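Local coordinates for dinitrogenase iron-molybdenum cofactor biosynthesis domain-containing protein (Pyrococcus horikoshii, PDB 2YX6) that binds ADP and belongs to the dinitrogenase iron-molybdenum cofactor biosynthesis family, though its precise cellular role is not established, at residues A[4-9]-A[16-21]; A[28-33]-A[97-102]. All coordinates share one frame; numbering follows the deposited sequence.

Interaction 1 of 2, residues A[4-9]-A[16-21]; sequences AIPAED and NVSKHF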
loop_
_atom_site.group_PDB
_atom_site.type_symbol
_atom_site.label_atom_id
_atom_site.label_comp_id
_atom_site.label_asym_id
_atom_site.label_seq_id
_atom_site.Cartn_x
_atom_site.Cartn_y
_atom_site.Cartn_z
ATOM N N ALA A 4 -7.869 -1.365 6.085
ATOM C CA ALA A 4 -8.173 -2.584 6.841
ATOM C C ALA A 4 -7.037 -2.895 7.851
ATOM O O ALA A 4 -5.890 -2.832 7.492
ATOM C CB ALA A 4 -8.271 -3.751 5.855
ATOM N N ILE A 5 -7.388 -3.289 9.062
ATOM C CA ILE A 5 -6.431 -3.537 10.119
ATOM C C ILE A 5 -6.865 -4.764 10.929
ATOM O O ILE A 5 -7.951 -4.786 11.453
ATOM C CB ILE A 5 -6.250 -2.322 11.071
ATOM C CG1 ILE A 5 -5.781 -1.073 10.315
ATOM C CG2 ILE A 5 -5.246 -2.687 12.204
ATOM C CD1 ILE A 5 -6.774 -0.175 10.173
ATOM N N PRO A 6 -5.971 -5.776 11.063
ATOM C CA PRO A 6 -6.327 -6.968 11.864
ATOM C C PRO A 6 -6.313 -6.602 13.349
ATOM O O PRO A 6 -5.361 -5.922 13.800
ATOM C CB PRO A 6 -5.214 -7.981 11.538
ATOM C CG PRO A 6 -3.967 -7.131 11.241
ATOM C CD PRO A 6 -4.577 -5.817 10.567
ATOM N N ALA A 7 -7.365 -6.974 14.093
ATOM C CA ALA A 7 -7.471 -6.590 15.496
ATOM C C ALA A 7 -7.279 -7.796 16.370
ATOM O O ALA A 7 -7.685 -8.904 16.001
ATOM C CB ALA A 7 -8.823 -5.976 15.782
ATOM N N GLU A 8 -6.709 -7.561 17.549
ATOM C CA GLU A 8 -6.467 -8.607 18.520
ATOM C C GLU A 8 -7.756 -8.990 19.314
ATOM O O GLU A 8 -7.928 -10.118 19.782
ATOM C CB GLU A 8 -5.345 -8.135 19.447
ATOM C CG GLU A 8 -4.995 -9.096 20.567
ATOM C CD GLU A 8 -4.084 -8.463 21.623
ATOM O OE1 GLU A 8 -3.119 -7.749 21.252
ATOM O OE2 GLU A 8 -4.344 -8.670 22.837
ATOM N N ASP A 9 -8.666 -8.039 19.433
ATOM C CA ASP A 9 -9.841 -8.107 20.281
ATOM C C ASP A 9 -10.968 -7.620 19.415
ATOM O O ASP A 9 -10.716 -7.077 18.346
ATOM C CB ASP A 9 -9.680 -7.070 21.410
ATOM C CG ASP A 9 -8.608 -7.438 22.396
ATOM O OD1 ASP A 9 -8.211 -8.632 22.469
ATOM O OD2 ASP A 9 -8.148 -6.526 23.129
ATOM N N ASN A 16 -5.609 -3.567 19.802
ATOM C CA ASN A 16 -4.266 -3.447 19.222
ATOM C C ASN A 16 -4.249 -4.175 17.875
ATOM O O ASN A 16 -5.057 -5.060 17.639
ATOM C CB ASN A 16 -3.220 -4.094 20.138
ATOM C CG ASN A 16 -3.071 -3.386 21.511
ATOM O OD1 ASN A 16 -2.852 -2.171 21.603
ATOM N ND2 ASN A 16 -3.151 -4.182 22.583
ATOM N N VAL A 17 -3.305 -3.825 17.015
ATOM C CA VAL A 17 -3.049 -4.581 15.813
ATOM C C VAL A 17 -2.703 -5.985 16.255
ATOM O O VAL A 17 -1.859 -6.157 17.094
ATOM C CB VAL A 17 -1.888 -3.921 14.954
ATOM C CG1 VAL A 17 -1.527 -4.769 13.687
ATOM C CG2 VAL A 17 -2.248 -2.437 14.593
ATOM N N SER A 18 -3.393 -6.984 15.717
ATOM C CA SER A 18 -3.063 -8.377 15.998
ATOM C C SER A 18 -1.687 -8.662 15.445
ATOM O O SER A 18 -1.356 -8.284 14.321
ATOM C CB SER A 18 -4.088 -9.315 15.368
ATOM O OG SER A 18 -3.863 -9.339 13.966
ATOM N N LYS A 19 -0.868 -9.322 16.236
ATOM C CA LYS A 19 0.479 -9.606 15.779
ATOM C C LYS A 19 0.537 -10.635 14.627
ATOM O O LYS A 19 1.498 -10.632 13.866
ATOM C CB LYS A 19 1.424 -9.948 16.966
ATOM C CG LYS A 19 1.684 -8.682 17.912
ATOM C CD LYS A 19 2.934 -8.840 18.828
ATOM C CE LYS A 19 3.371 -7.490 19.342
ATOM N NZ LYS A 19 2.856 -6.454 18.373
ATOM N N HIS A 20 -0.487 -11.480 14.469
ATOM C CA HIS A 20 -0.498 -12.436 13.339
ATOM C C HIS A 20 -1.707 -12.263 12.430
ATOM O O HIS A 20 -2.797 -12.682 12.776
ATOM C CB HIS A 20 -0.440 -13.908 13.811
ATOM C CG HIS A 20 0.848 -14.279 14.493
ATOM N ND1 HIS A 20 2.045 -14.384 13.816
ATOM C CD2 HIS A 20 1.116 -14.607 15.785
ATOM C CE1 HIS A 20 3.000 -14.742 14.662
ATOM N NE2 HIS A 20 2.464 -14.870 15.865
ATOM N N PHE A 21 -1.489 -11.690 11.253
ATOM C CA PHE A 21 -2.538 -11.592 10.264
ATOM C C PHE A 21 -2.943 -13.038 9.915
ATOM O O PHE A 21 -2.141 -13.985 9.925
ATOM C CB PHE A 21 -2.077 -10.820 9.018
ATOM C CG PHE A 21 -3.068 -10.850 7.912
ATOM C CD1 PHE A 21 -3.115 -11.932 7.029
ATOM C CD2 PHE A 21 -4.005 -9.821 7.782
ATOM C CE1 PHE A 21 -4.077 -12.014 6.037
ATOM C CE2 PHE A 21 -4.980 -9.882 6.789
ATOM C CZ PHE A 21 -5.026 -10.964 5.926
#
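P6 and S18 meet where the loop after the first strand of this mixed alpha/beta fold doubles back on the strand's end. The backbones share a single beta bridge, A7 with V17. Its first bond runs from S18 N to P6 O at 2.9 Å and is nearly straight at hydrogen, 164°, yet the donor stands well above the carbonyl plane. The same oxygen also takes a CA-H...O contact from V17 CA at 3.3 Å. The second bond, E8 N to N16 O at 3.0 Å, is more bent at hydrogen but comes in almost end-on to the N16 carbonyl. Between the two bonds A7 turns its methyl away, against I95 and Y26.

The side chains then part to two sides. V17 sends CG2 across I5 at about a right angle, with V17 CG2 3.8 Å from I5 CG2, while its CG1 branch leans obliquely toward the proline ring. I95 and V98 of helix 95-103 also pack on V17. On the outer side E8 and N16 run side by side in the same direction, their carboxylate and amide planes 45° apart and without a hydrogen bond between them. F21, farther along the loop, approaches P6 CB obliquely with its ring, which also meets the rings of F27 and F80. Its side chain lies about 7 Å from that of V87, a residue seen to bind ADP, which probably puts the returning loop near the nucleotide site; no ADP is bound to this chain. S15 OG accepts a hydrogen bond from D9 N and a weak one from E8 N.

With chi1 at 74°, S18 OG is tucked between its own backbone N and carbonyl carbon and sits beside the CB-CG edge of the proline ring, 3.1 Å from P6 CB; this buried hydroxyl has no hydrogen-bonding partner in the model.

Interaction 2 of 2, residues A[28-33]-A[97-102]; sequences VFVDIE and DVIKAF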
loop_
_atom_site.group_PDB
_atom_site.type_symbol
_atom_site.label_atom_id
_atom_site.label_comp_id
_atom_site.label_asym_id
_atom_site.label_seq_id
_atom_site.Cartn_x
_atom_site.Cartn_y
_atom_site.Cartn_z
ATOM N N VAL A 28 -10.712 -4.283 11.515
ATOM C CA VAL A 28 -11.260 -2.918 11.535
ATOM C C VAL A 28 -11.038 -2.234 10.184
ATOM O O VAL A 28 -9.947 -2.217 9.668
ATOM C CB VAL A 28 -10.538 -2.093 12.652
ATOM C CG1 VAL A 28 -11.008 -0.645 12.699
ATOM C CG2 VAL A 28 -10.668 -2.766 13.987
ATOM N N PHE A 29 -12.094 -1.668 9.617
ATOM C CA PHE A 29 -12.099 -1.006 8.311
ATOM C C PHE A 29 -12.318 0.460 8.613
ATOM O O PHE A 29 -13.296 0.835 9.279
ATOM C CB PHE A 29 -13.228 -1.567 7.411
ATOM C CG PHE A 29 -13.023 -2.972 7.036
ATOM C CD1 PHE A 29 -12.219 -3.287 5.945
ATOM C CD2 PHE A 29 -13.513 -3.996 7.822
ATOM C CE1 PHE A 29 -11.979 -4.625 5.587
ATOM C CE2 PHE A 29 -13.269 -5.354 7.469
ATOM C CZ PHE A 29 -12.524 -5.640 6.323
ATOM N N VAL A 30 -11.400 1.281 8.156
ATOM C CA VAL A 30 -11.475 2.697 8.499
ATOM C C VAL A 30 -11.529 3.512 7.231
ATOM O O VAL A 30 -10.575 3.432 6.386
ATOM C CB VAL A 30 -10.202 3.177 9.268
ATOM C CG1 VAL A 30 -10.384 4.704 9.585
ATOM C CG2 VAL A 30 -10.004 2.350 10.570
ATOM N N ASP A 31 -12.591 4.310 7.086
ATOM C CA ASP A 31 -12.701 5.209 5.971
ATOM C C ASP A 31 -12.082 6.550 6.248
ATOM O O ASP A 31 -12.522 7.277 7.154
ATOM C CB ASP A 31 -14.150 5.444 5.595
ATOM C CG ASP A 31 -14.727 4.271 4.903
ATOM O OD1 ASP A 31 -14.704 3.178 5.494
ATOM O OD2 ASP A 31 -15.213 4.458 3.775
ATOM N N ILE A 32 -11.076 6.883 5.451
ATOM C CA ILE A 32 -10.306 8.106 5.699
ATOM C C ILE A 32 -10.551 9.068 4.521
ATOM O O ILE A 32 -10.496 8.681 3.338
ATOM C CB ILE A 32 -8.820 7.778 5.987
ATOM C CG1 ILE A 32 -8.766 7.030 7.317
ATOM C CG2 ILE A 32 -7.960 9.083 6.102
ATOM C CD1 ILE A 32 -7.437 6.320 7.667
ATOM N N GLU A 33 -10.865 10.311 4.855
ATOM C CA GLU A 33 -11.023 11.370 3.850
ATOM C C GLU A 33 -10.210 12.586 4.311
ATOM O O GLU A 33 -10.574 13.233 5.290
ATOM C CB GLU A 33 -12.495 11.707 3.713
ATOM C CG GLU A 33 -13.304 10.530 3.217
ATOM C CD GLU A 33 -12.924 10.111 1.791
ATOM O OE1 GLU A 33 -11.720 10.282 1.392
ATOM O OE2 GLU A 33 -13.840 9.616 1.062
ATOM N N ASP A 97 -4.286 4.987 17.538
ATOM C CA ASP A 97 -2.991 5.671 17.407
ATOM C C ASP A 97 -2.366 5.452 16.051
ATOM O O ASP A 97 -1.767 6.345 15.473
ATOM C CB ASP A 97 -2.010 5.209 18.463
ATOM C CG ASP A 97 -2.342 5.708 19.870
ATOM O OD1 ASP A 97 -3.276 6.510 20.024
ATOM O OD2 ASP A 97 -1.685 5.244 20.839
ATOM N N VAL A 98 -2.496 4.238 15.546
ATOM C CA VAL A 98 -2.010 3.870 14.226
ATOM C C VAL A 98 -2.664 4.710 13.114
ATOM O O VAL A 98 -1.976 5.179 12.233
ATOM C CB VAL A 98 -2.238 2.387 13.990
ATOM C CG1 VAL A 98 -2.078 2.049 12.501
ATOM C CG2 VAL A 98 -1.308 1.559 14.886
ATOM N N ILE A 99 -3.975 4.910 13.183
ATOM C CA ILE A 99 -4.761 5.623 12.195
ATOM C C ILE A 99 -4.364 7.098 12.190
ATOM O O ILE A 99 -4.139 7.687 11.134
ATOM C CB ILE A 99 -6.303 5.392 12.462
ATOM C CG1 ILE A 99 -6.692 3.981 12.030
ATOM C CG2 ILE A 99 -7.151 6.292 11.641
ATOM C CD1 ILE A 99 -7.831 3.445 12.794
ATOM N N LYS A 100 -4.168 7.664 13.376
ATOM C CA LYS A 100 -3.680 9.039 13.513
ATOM C C LYS A 100 -2.259 9.163 12.948
ATOM O O LYS A 100 -1.988 10.084 12.202
ATOM C CB LYS A 100 -3.720 9.489 14.994
ATOM C CG LYS A 100 -3.420 11.007 15.183
ATOM C CD LYS A 100 -3.176 11.350 16.656
ATOM C CE LYS A 100 -2.782 12.833 16.898
ATOM N NZ LYS A 100 -3.748 13.793 16.274
ATOM N N ALA A 101 -1.385 8.208 13.255
ATOM C CA ALA A 101 -0.029 8.190 12.703
ATOM C C ALA A 101 -0.083 8.079 11.192
ATOM O O ALA A 101 0.566 8.851 10.485
ATOM C CB ALA A 101 0.856 7.074 13.307
ATOM N N PHE A 102 -0.874 7.134 10.700
ATOM C CA PHE A 102 -1.004 6.895 9.275
ATOM C C PHE A 102 -1.409 8.183 8.476
ATOM O O PHE A 102 -0.754 8.604 7.505
ATOM C CB PHE A 102 -1.989 5.719 9.070
ATOM C CG PHE A 102 -2.115 5.300 7.631
ATOM C CD1 PHE A 102 -1.127 4.503 7.040
ATOM C CD2 PHE A 102 -3.191 5.767 6.845
ATOM C CE1 PHE A 102 -1.226 4.151 5.659
ATOM C CE2 PHE A 102 -3.286 5.430 5.505
ATOM C CZ PHE A 102 -2.303 4.626 4.912
#
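V30 and I99 reach toward each other tip to tip, the strand valine meeting the long branch of the helix isoleucine. V30 CG2 comes to 3.3 Å from I99 CD1, tighter than usual for two methyl carbons. The other V30 methyl, CG1, stays 4.1 Å from I99 CG2, so both valine branches take part.

I32, two residues on and on the same side of the strand, approaches differently. It lies aslant to I99, with I32 CD1 4.0 Å from I99 CG2. Its CG1 is anti to the carbonyl carbon (chi1 -67°), and the extended chi2 of 167° carries CD1 outward, where it also meets the F102 ring obliquely, 4.4 Å from F102 CD2. I99 and F102, three residues apart, thus present one apolar side of the helix to the strand. No hydrogen bond crosses the contact.

V3, I66 and L68 also pack on F102, whose ring additionally touches G84 of the second subunit. The axes of 28-33 and 97-102 run roughly parallel, 28° apart at a closest approach of 11.1 Å: the apolar layer between a helix and the beta-sheet it packs on, typical of a layered alpha/beta fold.

Overall arrangement
From the N terminus, strand 2-7 enters first, and interaction 1 closes a short loop by bringing 16-21 back onto its end, with six residues between the segments. The chain then returns as strand 26-33, antiparallel to 2-7 and next to it in the sheet. Interaction 2 opens there and closes on helix 95-103 with 63 residues between its segments, so the two contacts lie in series, neither enclosing nor crossing the other. Their centres are 13 Å apart, yet they touch: I5 O probably accepts a hydrogen bond from V28 N, and V17 CG2 packs on V98 CG2. Interaction 1 ties the returning loop to strand 2-7, interaction 2 ties helix 95-103 to strand 26-33, and the strands pair through their own bonds.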